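Long-range contact in type I modular polyketide synthase (Streptomyces albus subsp. albus, PDB 6IYT), which probably loads an ethylmalonyl-type extender unit from coenzyme A during salinomycin assembly, as an acyltransferase domain of the polyketide synthase: residues A[122-127]-A[391-396]. Numbering follows the deposited sequence.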
ATOM      1  N   VAL A 122      -4.435   3.237  10.209  1.00  5.59           N
ATOM      2  CA  VAL A 122      -5.328   2.878   9.140  1.00  4.90           C
ATOM      3  C   VAL A 122      -4.563   2.295   7.972  1.00  4.33           C
ATOM      4  O   VAL A 122      -3.487   2.771   7.643  1.00  4.17           O
ATOM      5  CB  VAL A 122      -6.155   4.102   8.681  1.00  5.30           C
ATOM      6  CG1 VAL A 122      -5.258   5.280   8.334  1.00  5.43           C
ATOM      7  CG2 VAL A 122      -7.042   3.745   7.539  1.00  5.50           C
ATOM      8  N   PHE A 123      -5.073   1.187   7.417  1.00  4.00           N
ATOM      9  CA  PHE A 123      -4.496   0.635   6.200  1.00  4.16           C
ATOM     10  C   PHE A 123      -5.174   1.204   4.976  1.00  4.01           C
ATOM     11  O   PHE A 123      -6.434   1.275   4.904  1.00  3.59           O
ATOM     12  CB  PHE A 123      -4.570  -0.877   6.166  1.00  4.27           C
ATOM     13  CG  PHE A 123      -3.439  -1.561   6.906  1.00  5.27           C
ATOM     14  CD1 PHE A 123      -2.965  -1.053   8.105  1.00  5.79           C
ATOM     15  CD2 PHE A 123      -2.848  -2.676   6.393  1.00  5.84           C
ATOM     16  CE1 PHE A 123      -1.892  -1.656   8.754  1.00  5.43           C
ATOM     17  CE2 PHE A 123      -1.785  -3.302   7.056  1.00  6.77           C
ATOM     18  CZ  PHE A 123      -1.329  -2.783   8.243  1.00  6.07           C
ATOM     19  N   VAL A 124      -4.339   1.555   4.008  1.00  4.00           N
ATOM     20  CA  VAL A 124      -4.732   2.279   2.806  1.00  4.72           C
ATOM     21  C   VAL A 124      -4.508   1.343   1.600  1.00  4.44           C
ATOM     22  O   VAL A 124      -3.427   0.836   1.391  1.00  3.92           O
ATOM     23  CB  VAL A 124      -3.883   3.538   2.610  1.00  5.56           C
ATOM     24  CG1 VAL A 124      -4.271   4.271   1.329  1.00  5.32           C
ATOM     25  CG2 VAL A 124      -3.991   4.444   3.825  1.00  6.30           C
ATOM     26  N   PHE A 125      -5.530   1.218   0.769  1.00  4.38           N
ATOM     27  CA  PHE A 125      -5.518   0.312  -0.370  1.00  4.43           C
ATOM     28  C   PHE A 125      -5.829   1.090  -1.632  1.00  5.21           C
ATOM     29  O   PHE A 125      -6.984   1.502  -1.857  1.00  4.84           O
ATOM     30  CB  PHE A 125      -6.583  -0.768  -0.162  1.00  4.47           C
ATOM     31  CG  PHE A 125      -6.330  -1.639   1.024  1.00  4.51           C
ATOM     32  CD1 PHE A 125      -6.788  -1.263   2.296  1.00  4.80           C
ATOM     33  CD2 PHE A 125      -5.519  -2.775   0.917  1.00  4.68           C
ATOM     34  CE1 PHE A 125      -6.523  -2.066   3.403  1.00  5.06           C
ATOM     35  CE2 PHE A 125      -5.239  -3.554   2.019  1.00  4.87           C
ATOM     36  CZ  PHE A 125      -5.692  -3.173   3.265  1.00  5.03           C
ATOM     37  N   PRO A 126      -4.792   1.438  -2.393  1.00  5.83           N
ATOM     38  CA  PRO A 126      -5.010   2.266  -3.596  1.00  6.50           C
ATOM     39  C   PRO A 126      -5.643   1.511  -4.760  1.00  7.38           C
ATOM     40  O   PRO A 126      -5.837   0.293  -4.699  1.00  7.55           O
ATOM     41  CB  PRO A 126      -3.603   2.734  -3.975  1.00  6.67           C
ATOM     42  CG  PRO A 126      -2.665   1.783  -3.321  1.00  8.70           C
ATOM     43  CD  PRO A 126      -3.379   1.097  -2.182  1.00  6.40           C
ATOM     44  N   GLY A 127      -5.927   2.222  -5.817  1.00  9.90           N
ATOM     45  CA  GLY A 127      -6.383   1.587  -7.069  1.00 11.33           C
ATOM     46  C   GLY A 127      -5.226   1.377  -8.021  1.00 13.30           C
ATOM     47  O   GLY A 127      -4.113   1.016  -7.610  1.00 13.64           O
ATOM     48  N   PHE A 391      -0.574   5.739   8.684  1.00  5.89           N
ATOM     49  CA  PHE A 391      -1.257   5.351   7.465  1.00  6.08           C
ATOM     50  C   PHE A 391      -0.345   4.408   6.755  1.00  5.52           C
ATOM     51  O   PHE A 391       0.752   4.813   6.351  1.00  7.31           O
ATOM     52  CB  PHE A 391      -1.494   6.567   6.557  1.00  5.93           C
ATOM     53  CG  PHE A 391      -2.532   7.547   7.087  1.00  6.42           C
ATOM     54  CD1 PHE A 391      -2.251   8.356   8.169  1.00  7.32           C
ATOM     55  CD2 PHE A 391      -3.730   7.727   6.434  1.00  5.72           C
ATOM     56  CE1 PHE A 391      -3.165   9.314   8.595  1.00  7.11           C
ATOM     57  CE2 PHE A 391      -4.700   8.573   6.957  1.00  6.91           C
ATOM     58  CZ  PHE A 391      -4.410   9.370   8.043  1.00  6.79           C
ATOM     59  N   VAL A 392      -0.757   3.163   6.599  1.00  5.71           N
ATOM     60  CA  VAL A 392       0.104   2.171   5.962  1.00  5.17           C
ATOM     61  C   VAL A 392      -0.491   1.819   4.616  1.00  5.06           C
ATOM     62  O   VAL A 392      -1.615   1.331   4.545  1.00  5.44           O
ATOM     63  CB  VAL A 392       0.213   0.898   6.827  1.00  5.13           C
ATOM     64  CG1 VAL A 392       0.948  -0.223   6.077  1.00  6.07           C
ATOM     65  CG2 VAL A 392       0.854   1.210   8.153  1.00  5.22           C
ATOM     66  N   GLU A 393       0.204   2.158   3.535  1.00  5.09           N
ATOM     67  CA  GLU A 393      -0.290   1.838   2.212  1.00  5.29           C
ATOM     68  C   GLU A 393       0.169   0.442   1.825  1.00  4.96           C
ATOM     69  O   GLU A 393       1.348   0.187   1.648  1.00  4.91           O
ATOM     70  CB  GLU A 393       0.111   2.908   1.178  1.00  6.26           C
ATOM     71  CG  GLU A 393      -0.523   2.671  -0.196  1.00  7.65           C
ATOM     72  CD  GLU A 393       0.005   3.593  -1.256  1.00 10.37           C
ATOM     73  OE1 GLU A 393      -0.005   4.823  -1.028  1.00 12.16           O
ATOM     74  OE2 GLU A 393       0.354   3.096  -2.371  1.00 12.61           O
ATOM     75  N   SER A 394      -0.794  -0.466   1.763  1.00  4.49           N
ATOM     76  CA  SER A 394      -0.559  -1.885   1.556  1.00  4.66           C
ATOM     77  C   SER A 394      -0.452  -2.210   0.054  1.00  5.01           C
ATOM     78  O   SER A 394      -1.321  -2.890  -0.508  1.00  5.28           O
ATOM     79  CB  SER A 394      -1.703  -2.678   2.190  1.00  5.03           C
ATOM     80  OG  SER A 394      -1.425  -4.074   2.230  1.00  5.08           O
ATOM     81  N   SER A 395       0.594  -1.679  -0.589  1.00  4.83           N
ATOM     82  CA  SER A 395       0.687  -1.677  -2.052  1.00  5.20           C
ATOM     83  C   SER A 395       2.112  -1.976  -2.552  1.00  5.51           C
ATOM     84  O   SER A 395       3.054  -1.926  -1.805  1.00  4.66           O
ATOM     85  CB  SER A 395       0.265  -0.318  -2.582  1.00  5.16           C
ATOM     86  OG  SER A 395       1.218   0.647  -2.261  1.00  6.15           O
ATOM     87  N   ALA A 396       2.213  -2.309  -3.839  1.00  5.32           N
ATOM     88  CA  ALA A 396       3.471  -2.622  -4.490  1.00  6.77           C
ATOM     89  C   ALA A 396       4.323  -1.363  -4.762  1.00  6.38           C
ATOM     90  O   ALA A 396       5.494  -1.470  -4.991  1.00  4.95           O
ATOM     91  CB  ALA A 396       3.192  -3.357  -5.798  1.00  7.59           C
TER
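Val-392 is gripped through both of its backbone polar atoms: its N donates to Val-122 O (2.9 Å, 168°), and its O accepts Val-124 N at 2.8 Å. Val-124 O takes Ser-394 N at 3.0 Å, carrying the parallel pairing past the end of strand 388-393, where Ser-394 centres an inverse gamma turn. Across that turn Ser-395 OG donates to Glu-393 OE2 (2.6 Å); OE2 also receives Val-399 N and OE1 receives Leu-400 N, just ahead of helix 401-411. These are the middle strands of the four-stranded parallel sheet of the acyltransferase fold; strand 208-211, on the other edge of strand 120-125, leads into a probable GxSxG nucleophile elbow. On the face carrying Phe-391, Val-122 CG1 makes a CH-pi contact over that ring (3.8 Å from the centroid), displaced toward its CD2-CE2 rim, while Val-124 CG2 meets the ring edge. Opposite, with CG anti to its carbonyl carbon (chi1 -84°), the Phe-123 ring lies alongside Val-392, whose CB sits over the CD1-CE1 rim. Ser-394 CB touches Phe-125 CE2 at 3.6 Å, and Ser-394 OG hydrogen-bonds Met-192 O of helix 181-200. Pro-126 CG lies over the Glu-393 carboxylate, 3.4 Å from OE2, and against Ser-395 CB.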